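Local coordinates for protein possible thiamine biosynthesis enzyme (Candida albicans, PDB 2X7Q) that is of unknown function, but adopts the periplasmic binding protein fold of the SsuA/TauA family and probably binds a small ligand between its two lobes, at residues Pro23-Thr28 against Met175-Thr180; Ser97-Ala102 against Ser201-Ala206. The protein carries 1 engineered substitution. All coordinates share one frame; numbering follows the deposited sequence.

Both contacts join the two lobes of the periplasmic binding protein fold, and both are largely buried close to the centre of the molecule. Contact 1 spans the cleft: a loop that follows the first strand of one sheet faces the start of a helix on the other, and carboxylate, imidazole and hydroxyl groups dominate. Contact 2 lies at the hinge, where two crossing connections touch through a serine bound to a carbonyl and a small apolar patch. The contacts touch in each lobe: strands 173-177 and 100-106 are sheet neighbours, Trp176 O lying 2.8 Å from Ala102 N in a probable hydrogen bond, and Phe26 CD1 packs 3.4 Å from Trp203 NE1.

Contact 1: residues Pro23-Thr28 against Met175-Thr180; sequences PEHFST and MWEYFT
The backbones of Pro23-Thr28 and Met175-Thr180 stand well apart, with the CA atoms of Glu24 and Thr180 the nearest pair at 8.5 Å, and the gap is bridged by side chains alone. This is the facing of lobes across the cleft of a periplasmic binding protein: the loop after strand 17-21, with a short 3-10 turn, looks onto the junction of strand 173-177 and helix 178-186. Glu177 is the N-cap of that helix. Its CG lies anti to the backbone N (chi1 -167°), and a bend at chi2 folds the carboxylate back over the first turn. OE2 of Glu177 accepts from Phe179 N at 2.8 Å, the donor standing above the carboxylate plane. On the other oxygen, Glu177 OE1 takes the hydroxyl OG1 of Thr180 at 2.6 Å through its anti lone pair, with a weak bond from Thr180 N beside it. These bonds fix the rotation of the carboxylate. From the opposite direction comes His25, whose CE1, as modelled, lies 3.0 Å from Glu177 OE1. The oxygen meets the edge of the imidazole near its plane, while ring and carboxylate planes are 74° apart; NE2 is more distant and poorly angled for a hydrogen bond. Phe179 CB and Thr180 OG1 reach the same CE1 obliquely. Trp258 stacks on the imidazole, and Glu177 OE2 is also hydrogen-bonded to a glycerol, probably from the crystallisation liquor, which may mark a ligand pocket in the cleft. The side chain of Glu24 adds a looser approach to Thr180. Behind the histidine, Ser27 OG holds the loop by donating to Glu24 O at 2.7 Å, in the plane of that carbonyl.

Contact 2: residues Ser97-Ala102 against Ser201-Ala206; sequences SPLLWA and SSWVVA
Ser202 meets the 97-102 connection through both its backbone and its side chain, and Ser97 O is the acceptor for each. The hydroxyl OG of Ser202 donates to Ser97 O at 2.9 Å, almost in line with the carbonyl bond (C=O...donor angle 163°), whereas Ser202 N makes only a weak bond to the same oxygen at 3.4 Å. A chi1 of 54° sets OG between the backbone N and the carbonyl carbon of Ser202, on the side from which it can reach across. Packing is closest just beyond this bond: CB of Leu99 lies 3.6 Å from CB of Ser202, and the CD1 branch of Leu99 slants across to the indole edge of Trp203, 3.9 Å from NE1 and near the ring plane. The contact is looser at Pro98, which is exposed, its CB directed away from Ser201 although their CA atoms are 4.8 Å apart. A glycerol, probably from the crystallisation liquor, lies in the cleft, hydrogen-bonded to Pro98 O and Leu100 N. The hydroxyls of Ser97 and Ser201 find their partners elsewhere, at Glu263 N and Lys96 O. Such a pairing of two crossing connections is characteristic of the hinge between the lobes of a periplasmic binding protein. Past Leu99 and Trp203 the chains diverge: strand 100-106 runs between 173-177 and 190-197 in one sheet, while strand 203-208 runs between 69-73 and 88-95 in the other, with Val204 and Ala206 resting on helix 74-82.

Contact 1: residues Pro23-Thr28 against Met175-Thr180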
loop_
_atom_site.group_PDB
_atom_site.type_symbol
_atom_site.label_atom_id
_atom_site.label_comp_id
_atom_site.label_asym_id
_atom_site.label_seq_id
_atom_site.Cartn_x
_atom_site.Cartn_y
_atom_site.Cartn_z
ATOM N N PRO A 23 -2.515 8.619 -4.460
ATOM C CA PRO A 23 -3.305 9.730 -3.915
ATOM C C PRO A 23 -4.397 9.261 -2.957
ATOM O O PRO A 23 -5.568 9.194 -3.334
ATOM C CB PRO A 23 -3.933 10.360 -5.162
ATOM C CG PRO A 23 -3.992 9.253 -6.153
ATOM C CD PRO A 23 -2.765 8.417 -5.897
ATOM N N GLU A 24 -4.008 8.944 -1.727
ATOM C CA GLU A 24 -4.962 8.563 -0.692
ATOM C C GLU A 24 -4.664 9.313 0.603
ATOM O O GLU A 24 -3.757 10.144 0.654
ATOM C CB GLU A 24 -4.926 7.052 -0.446
ATOM C CG GLU A 24 -5.499 6.223 -1.581
ATOM C CD GLU A 24 -5.509 4.742 -1.275
ATOM O OE1 GLU A 24 -4.624 4.281 -0.531
ATOM O OE2 GLU A 24 -6.393 4.029 -1.791
ATOM N N HIS A 25 -5.424 9.015 1.650
ATOM C CA HIS A 25 -5.212 9.648 2.946
ATOM C C HIS A 25 -3.810 9.377 3.484
ATOM O O HIS A 25 -3.247 10.198 4.206
ATOM C CB HIS A 25 -6.266 9.182 3.955
ATOM C CG HIS A 25 -6.604 7.728 3.844
ATOM N ND1 HIS A 25 -7.909 7.262 3.885
ATOM C CD2 HIS A 25 -5.827 6.637 3.685
ATOM C CE1 HIS A 25 -7.905 5.951 3.762
ATOM N NE2 HIS A 25 -6.655 5.540 3.637
ATOM N N PHE A 26 -3.245 8.227 3.127
ATOM C CA PHE A 26 -1.921 7.847 3.615
ATOM C C PHE A 26 -0.816 8.760 3.091
ATOM O O PHE A 26 0.245 8.871 3.703
ATOM C CB PHE A 26 -1.603 6.394 3.250
ATOM C CG PHE A 26 -2.428 5.388 3.994
ATOM C CD1 PHE A 26 -3.418 4.667 3.347
ATOM C CD2 PHE A 26 -2.216 5.166 5.344
ATOM C CE1 PHE A 26 -4.179 3.741 4.033
ATOM C CE2 PHE A 26 -2.976 4.242 6.037
ATOM C CZ PHE A 26 -3.959 3.529 5.380
ATOM N N SER A 27 -1.065 9.410 1.959
ATOM C CA SER A 27 -0.057 10.253 1.326
ATOM C C SER A 27 0.006 11.637 1.967
ATOM O O SER A 27 0.788 12.489 1.543
ATOM C CB SER A 27 -0.338 10.390 -0.170
ATOM O OG SER A 27 -1.510 11.144 -0.401
ATOM N N THR A 28 -0.815 11.854 2.989
ATOM C CA THR A 28 -0.888 13.150 3.659
ATOM C C THR A 28 0.478 13.694 4.096
ATOM O O THR A 28 0.817 14.831 3.772
ATOM C CB THR A 28 -1.857 13.114 4.862
ATOM O OG1 THR A 28 -3.202 12.964 4.391
ATOM C CG2 THR A 28 -1.757 14.394 5.665
HETATM N N MSE A 175 -12.633 -6.572 -2.389
HETATM C CA MSE A 175 -12.015 -6.040 -1.181
HETATM C C MSE A 175 -11.328 -4.704 -1.457
HETATM O O MSE A 175 -10.594 -4.557 -2.438
HETATM C CB MSE A 175 -11.020 -7.048 -0.601
HETATM C CG MSE A 175 -11.631 -8.394 -0.277
HETATM SE SE MSE A 175 -10.350 -9.664 0.437
HETATM C CE MSE A 175 -9.735 -8.640 1.965
ATOM N N TRP A 176 -11.569 -3.731 -0.585
ATOM C CA TRP A 176 -11.013 -2.396 -0.759
ATOM C C TRP A 176 -10.814 -1.737 0.600
ATOM O O TRP A 176 -11.472 -2.101 1.575
ATOM C CB TRP A 176 -11.944 -1.552 -1.631
ATOM C CG TRP A 176 -11.233 -0.543 -2.479
ATOM C CD1 TRP A 176 -11.184 0.806 -2.284
ATOM C CD2 TRP A 176 -10.464 -0.806 -3.663
ATOM N NE1 TRP A 176 -10.437 1.400 -3.274
ATOM C CE2 TRP A 176 -9.985 0.434 -4.127
ATOM C CE3 TRP A 176 -10.141 -1.968 -4.367
ATOM C CZ2 TRP A 176 -9.194 0.541 -5.273
ATOM C CZ3 TRP A 176 -9.356 -1.857 -5.502
ATOM C CH2 TRP A 176 -8.892 -0.612 -5.943
ATOM N N GLU A 177 -9.902 -0.773 0.666
ATOM C CA GLU A 177 -9.622 -0.081 1.918
ATOM C C GLU A 177 -10.918 0.448 2.530
ATOM O O GLU A 177 -11.747 1.034 1.835
ATOM C CB GLU A 177 -8.617 1.051 1.695
ATOM C CG GLU A 177 -8.034 1.629 2.976
ATOM C CD GLU A 177 -8.985 2.585 3.668
ATOM O OE1 GLU A 177 -9.445 3.546 3.014
ATOM O OE2 GLU A 177 -9.272 2.376 4.865
ATOM N N TYR A 178 -11.087 0.227 3.830
ATOM C CA TYR A 178 -12.339 0.544 4.515
ATOM C C TYR A 178 -12.799 1.988 4.343
ATOM O O TYR A 178 -13.864 2.239 3.781
ATOM C CB TYR A 178 -12.241 0.208 6.007
ATOM C CG TYR A 178 -13.436 0.674 6.809
ATOM C CD1 TYR A 178 -14.669 0.043 6.686
ATOM C CD2 TYR A 178 -13.332 1.743 7.691
ATOM C CE1 TYR A 178 -15.763 0.465 7.414
ATOM C CE2 TYR A 178 -14.423 2.172 8.423
ATOM C CZ TYR A 178 -15.637 1.530 8.280
ATOM O OH TYR A 178 -16.729 1.953 9.006
ATOM N N PHE A 179 -12.007 2.932 4.841
ATOM C CA PHE A 179 -12.406 4.338 4.834
ATOM C C PHE A 179 -12.633 4.881 3.429
ATOM O O PHE A 179 -13.322 5.883 3.248
ATOM C CB PHE A 179 -11.393 5.198 5.590
ATOM C CG PHE A 179 -11.388 4.960 7.073
ATOM C CD1 PHE A 179 -12.325 5.572 7.888
ATOM C CD2 PHE A 179 -10.450 4.121 7.651
ATOM C CE1 PHE A 179 -12.324 5.353 9.253
ATOM C CE2 PHE A 179 -10.444 3.896 9.015
ATOM C CZ PHE A 179 -11.382 4.513 9.817
ATOM N N THR A 180 -12.052 4.216 2.437
ATOM C CA THR A 180 -12.252 4.599 1.046
ATOM C C THR A 180 -13.597 4.078 0.549
ATOM O O THR A 180 -14.209 4.656 -0.349
ATOM C CB THR A 180 -11.120 4.058 0.146
ATOM O OG1 THR A 180 -9.859 4.561 0.606
ATOM C CG2 THR A 180 -11.331 4.483 -1.298
#

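Contact 2: residues Ser97-Ala102 against Ser201-Ala206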
loop_
_atom_site.group_PDB
_atom_site.type_symbol
_atom_site.label_atom_id
_atom_site.label_comp_id
_atom_site.label_asym_id
_atom_site.label_seq_id
_atom_site.Cartn_x
_atom_site.Cartn_y
_atom_site.Cartn_z
ATOM N N SER A 97 1.050 1.003 11.253
ATOM C CA SER A 97 -0.234 0.367 11.532
ATOM C C SER A 97 -0.698 -0.499 10.360
ATOM O O SER A 97 -0.354 -0.233 9.209
ATOM C CB SER A 97 -1.289 1.423 11.869
ATOM O OG SER A 97 -1.329 2.436 10.880
ATOM N N PRO A 98 -1.482 -1.547 10.653
ATOM C CA PRO A 98 -1.974 -2.472 9.625
ATOM C C PRO A 98 -3.095 -1.868 8.790
ATOM O O PRO A 98 -3.810 -0.996 9.284
ATOM C CB PRO A 98 -2.519 -3.640 10.447
ATOM C CG PRO A 98 -2.930 -3.028 11.734
ATOM C CD PRO A 98 -1.920 -1.938 12.003
ATOM N N LEU A 99 -3.243 -2.329 7.550
ATOM C CA LEU A 99 -4.296 -1.840 6.664
ATOM C C LEU A 99 -5.613 -2.577 6.916
ATOM O O LEU A 99 -5.630 -3.801 7.044
ATOM C CB LEU A 99 -3.881 -2.004 5.198
ATOM C CG LEU A 99 -4.639 -1.160 4.170
ATOM C CD1 LEU A 99 -4.216 0.291 4.274
ATOM C CD2 LEU A 99 -4.413 -1.680 2.756
ATOM N N LEU A 100 -6.711 -1.830 6.987
ATOM C CA LEU A 100 -8.026 -2.425 7.210
ATOM C C LEU A 100 -8.784 -2.623 5.900
ATOM O O LEU A 100 -9.270 -1.662 5.300
ATOM C CB LEU A 100 -8.852 -1.569 8.173
ATOM C CG LEU A 100 -10.265 -2.067 8.489
ATOM C CD1 LEU A 100 -10.226 -3.483 9.041
ATOM C CD2 LEU A 100 -10.963 -1.130 9.464
ATOM N N TRP A 101 -8.879 -3.876 5.465
ATOM C CA TRP A 101 -9.586 -4.214 4.234
ATOM C C TRP A 101 -11.059 -4.505 4.500
ATOM O O TRP A 101 -11.399 -5.221 5.438
ATOM C CB TRP A 101 -8.931 -5.414 3.550
ATOM C CG TRP A 101 -7.628 -5.086 2.888
ATOM C CD1 TRP A 101 -6.386 -5.128 3.452
ATOM C CD2 TRP A 101 -7.435 -4.669 1.532
ATOM N NE1 TRP A 101 -5.434 -4.762 2.531
ATOM C CE2 TRP A 101 -6.056 -4.473 1.340
ATOM C CE3 TRP A 101 -8.301 -4.440 0.456
ATOM C CZ2 TRP A 101 -5.517 -4.063 0.124
ATOM C CZ3 TRP A 101 -7.766 -4.032 -0.753
ATOM C CH2 TRP A 101 -6.390 -3.848 -0.909
ATOM N N ALA A 102 -11.928 -3.945 3.666
ATOM C CA ALA A 102 -13.364 -4.152 3.806
ATOM C C ALA A 102 -13.908 -4.973 2.637
ATOM O O ALA A 102 -13.627 -4.680 1.470
ATOM C CB ALA A 102 -14.084 -2.815 3.900
ATOM N N SER A 201 2.717 -4.409 8.771
ATOM C CA SER A 201 2.686 -2.972 8.522
ATOM C C SER A 201 2.294 -2.749 7.065
ATOM O O SER A 201 2.741 -3.476 6.183
ATOM C CB SER A 201 4.046 -2.339 8.819
ATOM O OG SER A 201 4.372 -2.458 10.193
ATOM N N SER A 202 1.464 -1.741 6.817
ATOM C CA SER A 202 0.799 -1.604 5.522
ATOM C C SER A 202 1.614 -0.944 4.408
ATOM O O SER A 202 1.466 -1.303 3.239
ATOM C CB SER A 202 -0.544 -0.888 5.687
ATOM O OG SER A 202 -0.388 0.352 6.346
ATOM N N TRP A 203 2.466 0.015 4.756
ATOM C CA TRP A 203 3.177 0.787 3.739
ATOM C C TRP A 203 4.693 0.797 3.921
ATOM O O TRP A 203 5.195 0.836 5.045
ATOM C CB TRP A 203 2.638 2.218 3.699
ATOM C CG TRP A 203 1.210 2.300 3.250
ATOM C CD1 TRP A 203 0.101 2.018 3.991
ATOM C CD2 TRP A 203 0.734 2.691 1.951
ATOM N NE1 TRP A 203 -1.033 2.209 3.238
ATOM C CE2 TRP A 203 -0.671 2.618 1.987
ATOM C CE3 TRP A 203 1.367 3.089 0.772
ATOM C CZ2 TRP A 203 -1.457 2.936 0.875
ATOM C CZ3 TRP A 203 0.582 3.403 -0.325
ATOM C CH2 TRP A 203 -0.813 3.325 -0.266
ATOM N N VAL A 204 5.411 0.768 2.802
ATOM C CA VAL A 204 6.869 0.792 2.817
ATOM C C VAL A 204 7.402 1.702 1.715
ATOM O O VAL A 204 6.683 2.040 0.774
ATOM C CB VAL A 204 7.464 -0.615 2.619
ATOM C CG1 VAL A 204 7.074 -1.531 3.765
ATOM C CG2 VAL A 204 7.018 -1.195 1.284
ATOM N N VAL A 205 8.665 2.097 1.843
ATOM C CA VAL A 205 9.321 2.898 0.818
ATOM C C VAL A 205 10.250 2.009 -0.003
ATOM O O VAL A 205 11.169 1.395 0.540
ATOM C CB VAL A 205 10.134 4.050 1.436
ATOM C CG1 VAL A 205 10.856 4.836 0.350
ATOM C CG2 VAL A 205 9.226 4.961 2.248
ATOM N N ALA A 206 10.005 1.931 -1.308
ATOM C CA ALA A 206 10.796 1.059 -2.169
ATOM C C ALA A 206 11.538 1.827 -3.258
ATOM O O ALA A 206 11.162 2.947 -3.613
ATOM C CB ALA A 206 9.920 -0.024 -2.783
#